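Local coordinates for protein sorbitol dehydrogenase (Gluconobacter oxydans, PDB 5ITG) that probably oxidises D-sorbitol to L-sorbose with an NADP cofactor, as a member of the mannitol dehydrogenase family of oxidoreductases, at residues I321-L326 with G478-I483. Sequence-based numbering, arbitrary orientation.
Sequences IEDSEL and GVKAAI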
loop_
_atom_site.group_PDB
_atom_site.type_symbol
_atom_site.label_atom_id
_atom_site.label_comp_id
_atom_site.label_asym_id
_atom_site.label_seq_id
_atom_site.Cartn_x
_atom_site.Cartn_y
_atom_site.Cartn_z
ATOM N N ILE A 321 20.399 -6.680 1.625
ATOM C CA ILE A 321 20.156 -7.464 0.421
ATOM C C ILE A 321 21.445 -7.703 -0.372
ATOM O O ILE A 321 21.506 -8.607 -1.205
ATOM C CB ILE A 321 19.080 -6.789 -0.476
ATOM C CG1 ILE A 321 18.581 -7.780 -1.529
ATOM C CG2 ILE A 321 19.641 -5.527 -1.134
ATOM C CD1 ILE A 321 17.713 -8.901 -0.960
ATOM N N GLU A 322 22.470 -6.900 -0.094
ATOM C CA GLU A 322 23.766 -7.025 -0.760
ATOM C C GLU A 322 24.646 -8.057 -0.060
ATOM O O GLU A 322 25.698 -8.444 -0.573
ATOM C CB GLU A 322 24.482 -5.670 -0.791
ATOM C CG GLU A 322 23.972 -4.731 -1.889
ATOM C CD GLU A 322 24.388 -3.283 -1.669
ATOM O OE1 GLU A 322 25.564 -3.042 -1.319
ATOM O OE2 GLU A 322 23.536 -2.382 -1.851
ATOM N N ASP A 323 24.224 -8.492 1.121
ATOM C CA ASP A 323 24.977 -9.500 1.856
ATOM C C ASP A 323 24.743 -10.836 1.144
ATOM O O ASP A 323 23.608 -11.303 1.042
ATOM C CB ASP A 323 24.482 -9.568 3.309
ATOM C CG ASP A 323 25.309 -10.498 4.166
ATOM O OD1 ASP A 323 25.244 -11.723 3.944
ATOM O OD2 ASP A 323 26.034 -10.004 5.061
ATOM N N SER A 324 25.821 -11.446 0.660
ATOM C CA SER A 324 25.733 -12.706 -0.074
ATOM C C SER A 324 24.993 -13.821 0.661
ATOM O O SER A 324 24.186 -14.536 0.058
ATOM C CB SER A 324 27.137 -13.194 -0.456
ATOM O OG SER A 324 27.052 -14.377 -1.232
ATOM N N GLU A 325 25.261 -13.974 1.955
ATOM C CA GLU A 325 24.611 -15.026 2.732
ATOM C C GLU A 325 23.129 -14.737 3.017
ATOM O O GLU A 325 22.295 -15.633 2.915
ATOM C CB GLU A 325 25.365 -15.260 4.052
ATOM C CG GLU A 325 26.732 -15.951 3.905
ATOM C CD GLU A 325 27.769 -15.102 3.173
ATOM O OE1 GLU A 325 27.882 -13.896 3.483
ATOM O OE2 GLU A 325 28.482 -15.644 2.297
ATOM N N LEU A 326 22.803 -13.498 3.375
ATOM C CA LEU A 326 21.415 -13.148 3.659
ATOM C C LEU A 326 20.575 -13.225 2.381
ATOM O O LEU A 326 19.399 -13.591 2.423
ATOM C CB LEU A 326 21.323 -11.739 4.253
ATOM C CG LEU A 326 22.078 -11.500 5.561
ATOM C CD1 LEU A 326 21.801 -10.074 6.051
ATOM C CD2 LEU A 326 21.635 -12.508 6.595
ATOM N N GLY A 478 27.263 -16.491 15.843
ATOM C CA GLY A 478 26.768 -15.429 14.977
ATOM C C GLY A 478 25.680 -15.934 14.043
ATOM O O GLY A 478 25.637 -17.115 13.717
ATOM N N VAL A 479 24.811 -15.045 13.582
ATOM C CA VAL A 479 23.709 -15.467 12.720
ATOM C C VAL A 479 24.066 -16.222 11.436
ATOM O O VAL A 479 23.432 -17.219 11.115
ATOM C CB VAL A 479 22.790 -14.275 12.370
ATOM C CG1 VAL A 479 23.538 -13.247 11.540
ATOM C CG2 VAL A 479 21.554 -14.781 11.641
ATOM N N LYS A 480 25.076 -15.776 10.699
ATOM C CA LYS A 480 25.412 -16.471 9.461
ATOM C C LYS A 480 25.768 -17.936 9.668
ATOM O O LYS A 480 25.520 -18.771 8.799
ATOM C CB LYS A 480 26.542 -15.753 8.728
ATOM C CG LYS A 480 26.146 -14.387 8.215
ATOM C CD LYS A 480 27.236 -13.793 7.349
ATOM C CE LYS A 480 26.746 -12.537 6.646
ATOM N NZ LYS A 480 27.780 -12.074 5.686
ATOM N N ALA A 481 26.334 -18.250 10.827
ATOM C CA ALA A 481 26.713 -19.620 11.139
ATOM C C ALA A 481 25.490 -20.537 11.250
ATOM O O ALA A 481 25.606 -21.753 11.119
ATOM C CB ALA A 481 27.504 -19.652 12.442
ATOM N N ALA A 482 24.318 -19.952 11.474
ATOM C CA ALA A 482 23.094 -20.730 11.630
ATOM C C ALA A 482 22.262 -20.892 10.355
ATOM O O ALA A 482 21.252 -21.597 10.357
ATOM C CB ALA A 482 22.233 -20.112 12.738
ATOM N N ILE A 483 22.687 -20.247 9.275
ATOM C CA ILE A 483 21.976 -20.325 8.004
ATOM C C ILE A 483 22.050 -21.730 7.404
ATOM O O ILE A 483 23.139 -22.264 7.198
ATOM C CB ILE A 483 22.565 -19.335 6.972
ATOM C CG1 ILE A 483 22.312 -17.898 7.427
ATOM C CG2 ILE A 483 21.970 -19.615 5.577
ATOM C CD1 ILE A 483 22.910 -16.845 6.510
#
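Lys480 reaches across to Asp323 and Glu325 and closes a three-residue salt-bridge network at an N-capped helix start. The site lies in the helical C-terminal part of this mannitol dehydrogenase family member. It joins the first turn of helix 324-338 to the chain end that follows helix 461-477.

The lysine chain is extended beyond CG and meets the Asp323 carboxylate from the opposite direction. Lys480 NZ lies 2.8 Å from Asp323 OD2, on the syn side and 16° out of the carboxylate plane. A weak second bond runs from Lys480 NZ to Asp323 OD1. Glu325 crosses the lysine at about a right angle. Its chain bends at chi2 (66°), which turns the carboxylate back to the ammonium group. Glu325 OE1 accepts from Lys480 NZ at 2.9 Å, here on the anti side.

Asp323 is also the N-cap. With CG anti to the backbone N and beside its own carbonyl carbon (chi1 -174°), the carboxylate is brought to the helix start, where Asp323 OD1 accepts from Leu326 N at 3.1 Å in a fairly straight bond. Glu325 N adds a weak bond to the same oxygen. OD2 is also hydrogen-bonded to Tyr314 OH, so both oxygens of this buried carboxylate are held. With an alanine here, Leu326 N is likely to lose its capping acceptor and Tyr314 OH a partner, and Lys480 would probably keep Glu325 as its one carboxylate in this network.

Apolar packing lies beside the charges. The Val479 side chain touches Pro308 and Val312 of helix 288-312. Val479 and Ile483 both touch Phe404 of helix 400-412. Across the contact, Ile483 CD1 rests 3.8 Å from Glu325 CB and equally near Glu325 O.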